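Lytic polysaccharide monooxygenase ([Kitasatospora] papulosa, PDB 6NDQ) probably cleaves polysaccharide chains oxidatively, most likely cellulose, as a copper-dependent enzyme of the lytic polysaccharide monooxygenase family. Local coordinates at residues D84-W89 with A126-W131; G58-A63 with Y112-V117. One frame throughout, in Å; residues are numbered along the deposited sequence.

Interaction 1: residues D84-W89 with A126-W131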
ATOM      1  N   ASP A  84       0.634  -1.355  -9.795  1.00 15.73           N
ATOM      2  CA  ASP A  84      -0.408  -2.327 -10.102  1.00 13.42           C
ATOM      3  C   ASP A  84       0.125  -3.603 -10.728  1.00 16.12           C
ATOM      4  O   ASP A  84      -0.650  -4.552 -10.888  1.00 14.68           O
ATOM      5  CB  ASP A  84      -1.413  -1.750 -11.096  1.00 15.22           C
ATOM      6  CG  ASP A  84      -2.277  -0.703 -10.491  1.00 15.35           C
ATOM      7  OD1 ASP A  84      -2.479  -0.776  -9.267  1.00 14.66           O
ATOM      8  OD2 ASP A  84      -2.745   0.205 -11.241  1.00 14.33           O
ATOM      9  N   SER A  85       1.409  -3.625 -11.109  1.00 16.34           N
ATOM     10  CA  SER A  85       1.974  -4.754 -11.836  1.00 18.15           C
ATOM     11  C   SER A  85       1.972  -6.021 -10.978  1.00 16.95           C
ATOM     12  O   SER A  85       2.041  -5.973  -9.739  1.00 17.96           O
ATOM     13  CB  SER A  85       3.391  -4.416 -12.285  1.00 17.24           C
ATOM     14  OG  SER A  85       3.360  -3.406 -13.269  1.00 13.79           O
ATOM     15  N   VAL A  86       1.875  -7.162 -11.656  1.00 16.00           N
ATOM     16  CA  VAL A  86       1.647  -8.455 -11.022  1.00 13.95           C
ATOM     17  C   VAL A  86       2.980  -9.187 -11.028  1.00 15.14           C
ATOM     18  O   VAL A  86       3.593  -9.327 -12.092  1.00 17.24           O
ATOM     19  CB  VAL A  86       0.562  -9.265 -11.768  1.00 16.02           C
ATOM     20  CG1 VAL A  86       0.479 -10.657 -11.246  1.00 19.31           C
ATOM     21  CG2 VAL A  86      -0.804  -8.579 -11.656  1.00 18.53           C
ATOM     22  N   GLY A  87       3.430  -9.655  -9.866  1.00 17.36           N
ATOM     23  CA  GLY A  87       4.711 -10.346  -9.812  1.00 17.78           C
ATOM     24  C   GLY A  87       5.193 -10.486  -8.379  1.00 18.42           C
ATOM     25  O   GLY A  87       4.441 -10.262  -7.432  1.00 18.61           O
ATOM     26  N   ALA A  88       6.473 -10.857  -8.234  1.00 16.90           N
ATOM     27  CA  ALA A  88       7.001 -11.245  -6.929  1.00 18.33           C
ATOM     28  C   ALA A  88       7.485 -10.013  -6.148  1.00 18.62           C
ATOM     29  O   ALA A  88       8.659  -9.830  -5.866  1.00 17.12           O
ATOM     30  CB  ALA A  88       8.107 -12.284  -7.104  1.00 16.09           C
ATOM     31  N   TRP A  89       6.536  -9.144  -5.792  1.00 16.95           N
ATOM     32  CA  TRP A  89       6.849  -8.002  -4.922  1.00 18.65           C
ATOM     33  C   TRP A  89       7.471  -8.439  -3.596  1.00 16.35           C
ATOM     34  O   TRP A  89       7.055  -9.434  -2.999  1.00 19.38           O
ATOM     35  CB  TRP A  89       5.579  -7.205  -4.622  1.00 14.80           C
ATOM     36  CG  TRP A  89       5.011  -6.490  -5.804  1.00 17.25           C
ATOM     37  CD1 TRP A  89       4.071  -6.962  -6.663  1.00 17.25           C
ATOM     38  CD2 TRP A  89       5.352  -5.173  -6.255  1.00 14.93           C
ATOM     39  NE1 TRP A  89       3.800  -6.019  -7.632  1.00 13.58           N
ATOM     40  CE2 TRP A  89       4.552  -4.902  -7.391  1.00 12.39           C
ATOM     41  CE3 TRP A  89       6.232  -4.187  -5.801  1.00 14.33           C
ATOM     42  CZ2 TRP A  89       4.644  -3.708  -8.103  1.00 13.51           C
ATOM     43  CZ3 TRP A  89       6.297  -2.985  -6.494  1.00 17.06           C
ATOM     44  CH2 TRP A  89       5.520  -2.762  -7.644  1.00 12.74           C
ATOM     45  N   ALA A 126       0.650 -13.748  -9.174  1.00 20.56           N
ATOM     46  CA  ALA A 126       0.102 -14.315 -10.394  1.00 17.38           C
ATOM     47  C   ALA A 126      -1.235 -13.727 -10.789  1.00 17.71           C
ATOM     48  O   ALA A 126      -1.677 -13.954 -11.920  1.00 20.10           O
ATOM     49  CB  ALA A 126      -0.071 -15.834 -10.248  1.00 23.21           C
ATOM     50  N   GLU A 127      -1.907 -13.026  -9.892  1.00 18.06           N
ATOM     51  CA  GLU A 127      -3.254 -12.533 -10.126  1.00 16.50           C
ATOM     52  C   GLU A 127      -3.311 -11.031  -9.927  1.00 19.59           C
ATOM     53  O   GLU A 127      -2.616 -10.471  -9.073  1.00 16.63           O
ATOM     54  CB  GLU A 127      -4.247 -13.231  -9.185  1.00 18.74           C
ATOM     55  CG  GLU A 127      -4.195 -14.751  -9.257  1.00 21.22           C
ATOM     56  CD  GLU A 127      -5.213 -15.431  -8.351  1.00 24.54           C
ATOM     57  OE1 GLU A 127      -6.425 -15.286  -8.625  1.00 31.84           O
ATOM     58  OE2 GLU A 127      -4.810 -16.092  -7.363  1.00 25.09           O
ATOM     59  N   ALA A 128      -4.167 -10.386 -10.722  1.00 16.96           N
ATOM     60  CA  ALA A 128      -4.419  -8.973 -10.571  1.00 20.08           C
ATOM     61  C   ALA A 128      -5.288  -8.709  -9.342  1.00 18.59           C
ATOM     62  O   ALA A 128      -6.193  -9.480  -9.016  1.00 16.74           O
ATOM     63  CB  ALA A 128      -5.094  -8.433 -11.828  1.00 17.25           C
ATOM     64  N   LEU A 129      -5.018  -7.585  -8.678  1.00 19.75           N
ATOM     65  CA  LEU A 129      -5.716  -7.241  -7.445  1.00 19.45           C
ATOM     66  C   LEU A 129      -7.067  -6.624  -7.773  1.00 20.04           C
ATOM     67  O   LEU A 129      -7.136  -5.574  -8.423  1.00 21.23           O
ATOM     68  CB  LEU A 129      -4.878  -6.273  -6.615  1.00 20.66           C
ATOM     69  CG  LEU A 129      -5.438  -5.931  -5.247  1.00 19.60           C
ATOM     70  CD1 LEU A 129      -5.777  -7.204  -4.483  1.00 18.86           C
ATOM     71  CD2 LEU A 129      -4.412  -5.119  -4.464  1.00 18.98           C
ATOM     72  N   THR A 130      -8.140  -7.267  -7.328  1.00 19.75           N
ATOM     73  CA  THR A 130      -9.470  -6.710  -7.505  1.00 21.94           C
ATOM     74  C   THR A 130     -10.165  -6.596  -6.158  1.00 21.31           C
ATOM     75  O   THR A 130      -9.764  -7.208  -5.173  1.00 19.08           O
ATOM     76  CB  THR A 130     -10.318  -7.559  -8.463  1.00 24.14           C
ATOM     77  OG1 THR A 130     -10.736  -8.757  -7.801  1.00 25.06           O
ATOM     78  CG2 THR A 130      -9.502  -7.912  -9.713  1.00 19.35           C
ATOM     79  N   TRP A 131     -11.212  -5.776  -6.117  1.00 18.64           N
ATOM     80  CA  TRP A 131     -11.928  -5.577  -4.865  1.00 20.56           C
ATOM     81  C   TRP A 131     -12.522  -6.877  -4.317  1.00 20.62           C
ATOM     82  O   TRP A 131     -12.517  -7.089  -3.105  1.00 20.18           O
ATOM     83  CB  TRP A 131     -13.019  -4.525  -5.054  1.00 18.64           C
ATOM     84  CG  TRP A 131     -12.486  -3.116  -5.119  1.00 21.22           C
ATOM     85  CD1 TRP A 131     -12.172  -2.412  -6.244  1.00 19.36           C
ATOM     86  CD2 TRP A 131     -12.185  -2.256  -4.012  1.00 22.36           C
ATOM     87  NE1 TRP A 131     -11.707  -1.163  -5.909  1.00 20.56           N
ATOM     88  CE2 TRP A 131     -11.710  -1.038  -4.545  1.00 21.72           C
ATOM     89  CE3 TRP A 131     -12.274  -2.395  -2.621  1.00 22.78           C
ATOM     90  CZ2 TRP A 131     -11.331   0.036  -3.737  1.00 24.06           C
ATOM     91  CZ3 TRP A 131     -11.896  -1.323  -1.821  1.00 21.45           C
ATOM     92  CH2 TRP A 131     -11.428  -0.130  -2.378  1.00 22.95           C
TER
HETATM   93  O   HOH W   1      -3.158  -5.481  -9.636  1.00 17.82           O
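Val-86 meets the peptide bond between Ala-126 and Glu-127 with one methyl and the backbone from Glu-127 O to Ala-128 CA with the other, an example of how a single branched side chain can bring two irregular loops together. CG1 lies over the flat face of that peptide, 3.5 Å from Ala-126 C, nearly straight above the carbonyl carbon. With CG1 anti to the backbone N (chi1 171°), CG2 is turned along the second loop, where it comes 3.7 Å from Glu-127 O and 3.8 Å from Ala-128 CA. The Ala-128 methyl is a looser neighbour, its CB 4.3 Å from CG2. The side chains of Ala-126 and Glu-127 leave in the other direction, and the carboxylate of Glu-127 is bonded through OE2 to Asp-123 N. In the beta-sandwich of this family, 84-89 lies in the loop between helix 75-78 and strand 92-94, while the loop holding 126-131 links strands 110-118 and 134-139. No direct hydrogen bond joins the two; beside the valine a water spans the wider separation, donating to Asp-84 O and accepting from Leu-129 N, each at 3.0 Å. This side lies at the surface, with Val-86, Ala-126 and Ala-128 exposed. On the inner side of 84-89, where Trp-89 is buried, its NE1 donates to Ser-85 O at 2.7 Å in a nearly straight bond (168°). The oxygen lies in the indole plane while the nitrogen stands 37° above the carbonyl plane, and the indole also makes a cation-pi contact with Arg-10.

Interaction 2: residues G58-A63 with Y112-V117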
ATOM      1  N   GLY A  58     -15.841   8.686   0.009  1.00 35.64           N
ATOM      2  CA  GLY A  58     -16.086   7.404   0.641  1.00 41.47           C
ATOM      3  C   GLY A  58     -16.498   6.275  -0.281  1.00 44.44           C
ATOM      4  O   GLY A  58     -16.471   5.109   0.144  1.00 39.54           O
ATOM      5  N   ASP A  59     -16.896   6.570  -1.522  1.00 45.81           N
ATOM      6  CA  ASP A  59     -17.208   5.535  -2.511  1.00 46.79           C
ATOM      7  C   ASP A  59     -15.900   5.157  -3.197  1.00 46.31           C
ATOM      8  O   ASP A  59     -15.493   5.751  -4.199  1.00 46.48           O
ATOM      9  CB  ASP A  59     -18.252   6.022  -3.511  1.00 48.02           C
ATOM     10  CG  ASP A  59     -18.960   4.874  -4.230  1.00 51.67           C
ATOM     11  OD1 ASP A  59     -18.694   3.696  -3.900  1.00 43.98           O
ATOM     12  OD2 ASP A  59     -19.783   5.155  -5.130  1.00 50.95           O
ATOM     13  N   PHE A  60     -15.235   4.147  -2.651  1.00 42.69           N
ATOM     14  CA  PHE A  60     -13.864   3.862  -3.045  1.00 38.40           C
ATOM     15  C   PHE A  60     -13.783   2.978  -4.288  1.00 36.59           C
ATOM     16  O   PHE A  60     -12.989   3.279  -5.187  1.00 38.43           O
ATOM     17  CB  PHE A  60     -13.113   3.263  -1.854  1.00 35.72           C
ATOM     18  CG  PHE A  60     -12.894   4.254  -0.749  1.00 36.04           C
ATOM     19  CD1 PHE A  60     -12.544   5.562  -1.051  1.00 34.74           C
ATOM     20  CD2 PHE A  60     -13.074   3.904   0.572  1.00 33.91           C
ATOM     21  CE1 PHE A  60     -12.344   6.492  -0.056  1.00 33.72           C
ATOM     22  CE2 PHE A  60     -12.877   4.836   1.577  1.00 34.81           C
ATOM     23  CZ  PHE A  60     -12.514   6.131   1.258  1.00 32.45           C
ATOM     24  N   PRO A  61     -14.571   1.904  -4.413  1.00 36.12           N
ATOM     25  CA  PRO A  61     -14.557   1.165  -5.690  1.00 32.42           C
ATOM     26  C   PRO A  61     -15.031   1.994  -6.878  1.00 39.09           C
ATOM     27  O   PRO A  61     -14.670   1.672  -8.024  1.00 33.97           O
ATOM     28  CB  PRO A  61     -15.486  -0.029  -5.422  1.00 33.01           C
ATOM     29  CG  PRO A  61     -15.459  -0.199  -3.928  1.00 37.09           C
ATOM     30  CD  PRO A  61     -15.361   1.196  -3.383  1.00 35.23           C
ATOM     31  N   ALA A  62     -15.801   3.064  -6.648  1.00 38.95           N
ATOM     32  CA  ALA A  62     -16.309   3.852  -7.769  1.00 40.96           C
ATOM     33  C   ALA A  62     -15.211   4.675  -8.425  1.00 39.82           C
ATOM     34  O   ALA A  62     -15.316   5.013  -9.610  1.00 42.66           O
ATOM     35  CB  ALA A  62     -17.444   4.766  -7.311  1.00 39.66           C
ATOM     36  N   ALA A  63     -14.159   5.012  -7.683  1.00 39.35           N
ATOM     37  CA  ALA A  63     -13.064   5.804  -8.222  1.00 36.08           C
ATOM     38  C   ALA A  63     -11.807   4.986  -8.479  1.00 25.49           C
ATOM     39  O   ALA A  63     -10.881   5.492  -9.117  1.00 28.66           O
ATOM     40  CB  ALA A  63     -12.737   6.970  -7.280  1.00 38.93           C
ATOM     41  N   TYR A 112     -10.861   8.398   9.226  1.00 21.12           N
ATOM     42  CA  TYR A 112     -10.933   6.975   9.504  1.00 22.28           C
ATOM     43  C   TYR A 112      -9.884   6.289   8.647  1.00 21.79           C
ATOM     44  O   TYR A 112      -9.359   6.866   7.691  1.00 20.19           O
ATOM     45  CB  TYR A 112     -12.322   6.399   9.201  1.00 26.66           C
ATOM     46  CG  TYR A 112     -12.744   6.604   7.768  1.00 30.18           C
ATOM     47  CD1 TYR A 112     -12.365   5.704   6.769  1.00 25.42           C
ATOM     48  CD2 TYR A 112     -13.514   7.698   7.402  1.00 26.97           C
ATOM     49  CE1 TYR A 112     -12.738   5.887   5.462  1.00 26.23           C
ATOM     50  CE2 TYR A 112     -13.898   7.887   6.086  1.00 31.47           C
ATOM     51  CZ  TYR A 112     -13.503   6.978   5.123  1.00 31.60           C
ATOM     52  OH  TYR A 112     -13.882   7.150   3.815  1.00 32.89           O
ATOM     53  N   PHE A 113      -9.600   5.039   9.010  1.00 21.86           N
ATOM     54  CA  PHE A 113      -8.815   4.115   8.209  1.00 20.67           C
ATOM     55  C   PHE A 113      -9.607   2.840   7.958  1.00 19.75           C
ATOM     56  O   PHE A 113     -10.258   2.310   8.868  1.00 19.33           O
ATOM     57  CB  PHE A 113      -7.534   3.716   8.919  1.00 18.59           C
ATOM     58  CG  PHE A 113      -6.563   4.836   9.137  1.00 17.32           C
ATOM     59  CD1 PHE A 113      -5.634   5.164   8.164  1.00 18.19           C
ATOM     60  CD2 PHE A 113      -6.536   5.514  10.336  1.00 18.95           C
ATOM     61  CE1 PHE A 113      -4.707   6.174   8.371  1.00 16.81           C
ATOM     62  CE2 PHE A 113      -5.615   6.526  10.560  1.00 19.17           C
ATOM     63  CZ  PHE A 113      -4.697   6.865   9.574  1.00 16.84           C
ATOM     64  N   GLN A 114      -9.486   2.304   6.747  1.00 19.32           N
ATOM     65  CA  GLN A 114      -9.911   0.944   6.441  1.00 16.91           C
ATOM     66  C   GLN A 114      -8.684   0.119   6.092  1.00 18.45           C
ATOM     67  O   GLN A 114      -7.834   0.570   5.320  1.00 19.45           O
ATOM     68  CB  GLN A 114     -10.907   0.934   5.292  1.00 18.77           C
ATOM     69  CG  GLN A 114     -12.198   1.654   5.670  1.00 23.96           C
ATOM     70  CD  GLN A 114     -13.163   1.779   4.511  1.00 25.20           C
ATOM     71  OE1 GLN A 114     -12.763   1.756   3.351  1.00 25.71           O
ATOM     72  NE2 GLN A 114     -14.442   1.906   4.821  1.00 29.56           N
ATOM     73  N   VAL A 115      -8.567  -1.063   6.687  1.00 17.64           N
ATOM     74  CA  VAL A 115      -7.524  -2.010   6.307  1.00 16.87           C
ATOM     75  C   VAL A 115      -8.209  -3.248   5.756  1.00 17.22           C
ATOM     76  O   VAL A 115      -9.049  -3.856   6.435  1.00 16.42           O
ATOM     77  CB  VAL A 115      -6.603  -2.368   7.479  1.00 15.73           C
ATOM     78  CG1 VAL A 115      -5.534  -3.374   7.007  1.00 16.43           C
ATOM     79  CG2 VAL A 115      -5.954  -1.110   8.025  1.00 16.45           C
ATOM     80  N   TYR A 116      -7.863  -3.608   4.522  1.00 17.42           N
ATOM     81  CA  TYR A 116      -8.305  -4.830   3.864  1.00 17.67           C
ATOM     82  C   TYR A 116      -7.108  -5.756   3.710  1.00 17.00           C
ATOM     83  O   TYR A 116      -5.963  -5.298   3.661  1.00 18.75           O
ATOM     84  CB  TYR A 116      -8.881  -4.548   2.472  1.00 15.21           C
ATOM     85  CG  TYR A 116     -10.092  -3.652   2.418  1.00 17.30           C
ATOM     86  CD1 TYR A 116      -9.955  -2.276   2.422  1.00 17.42           C
ATOM     87  CD2 TYR A 116     -11.358  -4.199   2.330  1.00 17.60           C
ATOM     88  CE1 TYR A 116     -11.074  -1.438   2.360  1.00 18.00           C
ATOM     89  CE2 TYR A 116     -12.481  -3.383   2.253  1.00 19.05           C
ATOM     90  CZ  TYR A 116     -12.327  -2.008   2.279  1.00 19.41           C
ATOM     91  OH  TYR A 116     -13.448  -1.206   2.210  1.00 29.05           O
ATOM     92  N   VAL A 117      -7.373  -7.060   3.604  1.00 14.50           N
ATOM     93  CA  VAL A 117      -6.328  -8.000   3.212  1.00 16.25           C
ATOM     94  C   VAL A 117      -6.868  -8.933   2.134  1.00 18.25           C
ATOM     95  O   VAL A 117      -8.060  -9.253   2.120  1.00 18.98           O
ATOM     96  CB  VAL A 117      -5.809  -8.795   4.418  1.00 16.77           C
ATOM     97  CG1 VAL A 117      -6.844  -9.818   4.885  1.00 22.51           C
ATOM     98  CG2 VAL A 117      -4.499  -9.493   4.046  1.00 18.06           C
TER
HETATM   99  O   HOH W   2     -15.747   5.008   3.339  1.00 35.40           O
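Phe-60 faces Tyr-112 and Gln-114, two side chains on the same side of strand 110-118, which belongs to the mixed sheet of the LPMO beta-sandwich. The phenylalanine comes from the short, weakly bonded helix 60-63 and is an example of an aromatic side chain laid against a sheet from a neighbouring helical turn, also packing on Ile-167, Thr-176 and Trp-131; Phe-113 and Val-115 point to the other side of the strand.

The apolar part is a meeting of rings that approach from opposite directions. Phe-60 CE2 lies at the edge of the tyrosine ring, near its plane, 4.0 Å from Tyr-112 CE1. Closer still, Tyr-112 OH is 3.1 Å from Phe-60 CZ, a tight approach oblique to the phenylalanine ring. Tyr-112 CG sits between its backbone N and carbonyl carbon (chi1 58°), a placement that sends the phenol across to this ring.

Polar atoms work around the same aromatic. Gln-114 OE1 lies at the ring edge near its plane, 3.5 Å from Phe-60 CD2, with the amide turned 81° from the ring; its carbonyl oxygen thus confronts the weakly positive C-H rim. The extended glutamine chain carries it there, and NE2 makes a weak hydrogen bond to Glu-139 OE2. Gly-58 O, from its own segment, stands over one face of the Phe-60 ring, displaced toward the rim.

Hydrogen bonds do not run directly from one segment to the other. A water links them, 2.9 Å from Tyr-112 OH and donating at 3.3 Å to Gly-58 O. Within the strand, Tyr-116 OH donates to Gln-114 OE1 at 3.2 Å, approaching from 69° out of the carbonyl plane.

Followed from the N terminus, the chain passes through 58-63, then 84-89, then 112-117 and finally 126-131, so the two contacts cross instead of nesting. Interaction 2 closes a loop of 48 residues that contains 84-89; interaction 1 closes one of 36 residues that contains 112-117. Together they fasten both ends of the stretch from helix 60-63 to the loop before strand 92-94 onto strand 110-118 and the link that follows it. Their centres are about 18 Å apart, yet Trp-131, at the end of 126-131 and not touching 84-89, reaches into interaction 2: its CH2 packs 3.8 Å from Phe-60 CB, and its NE1 is hydrogen-bonded to Val-64 O just beyond helix 60-63.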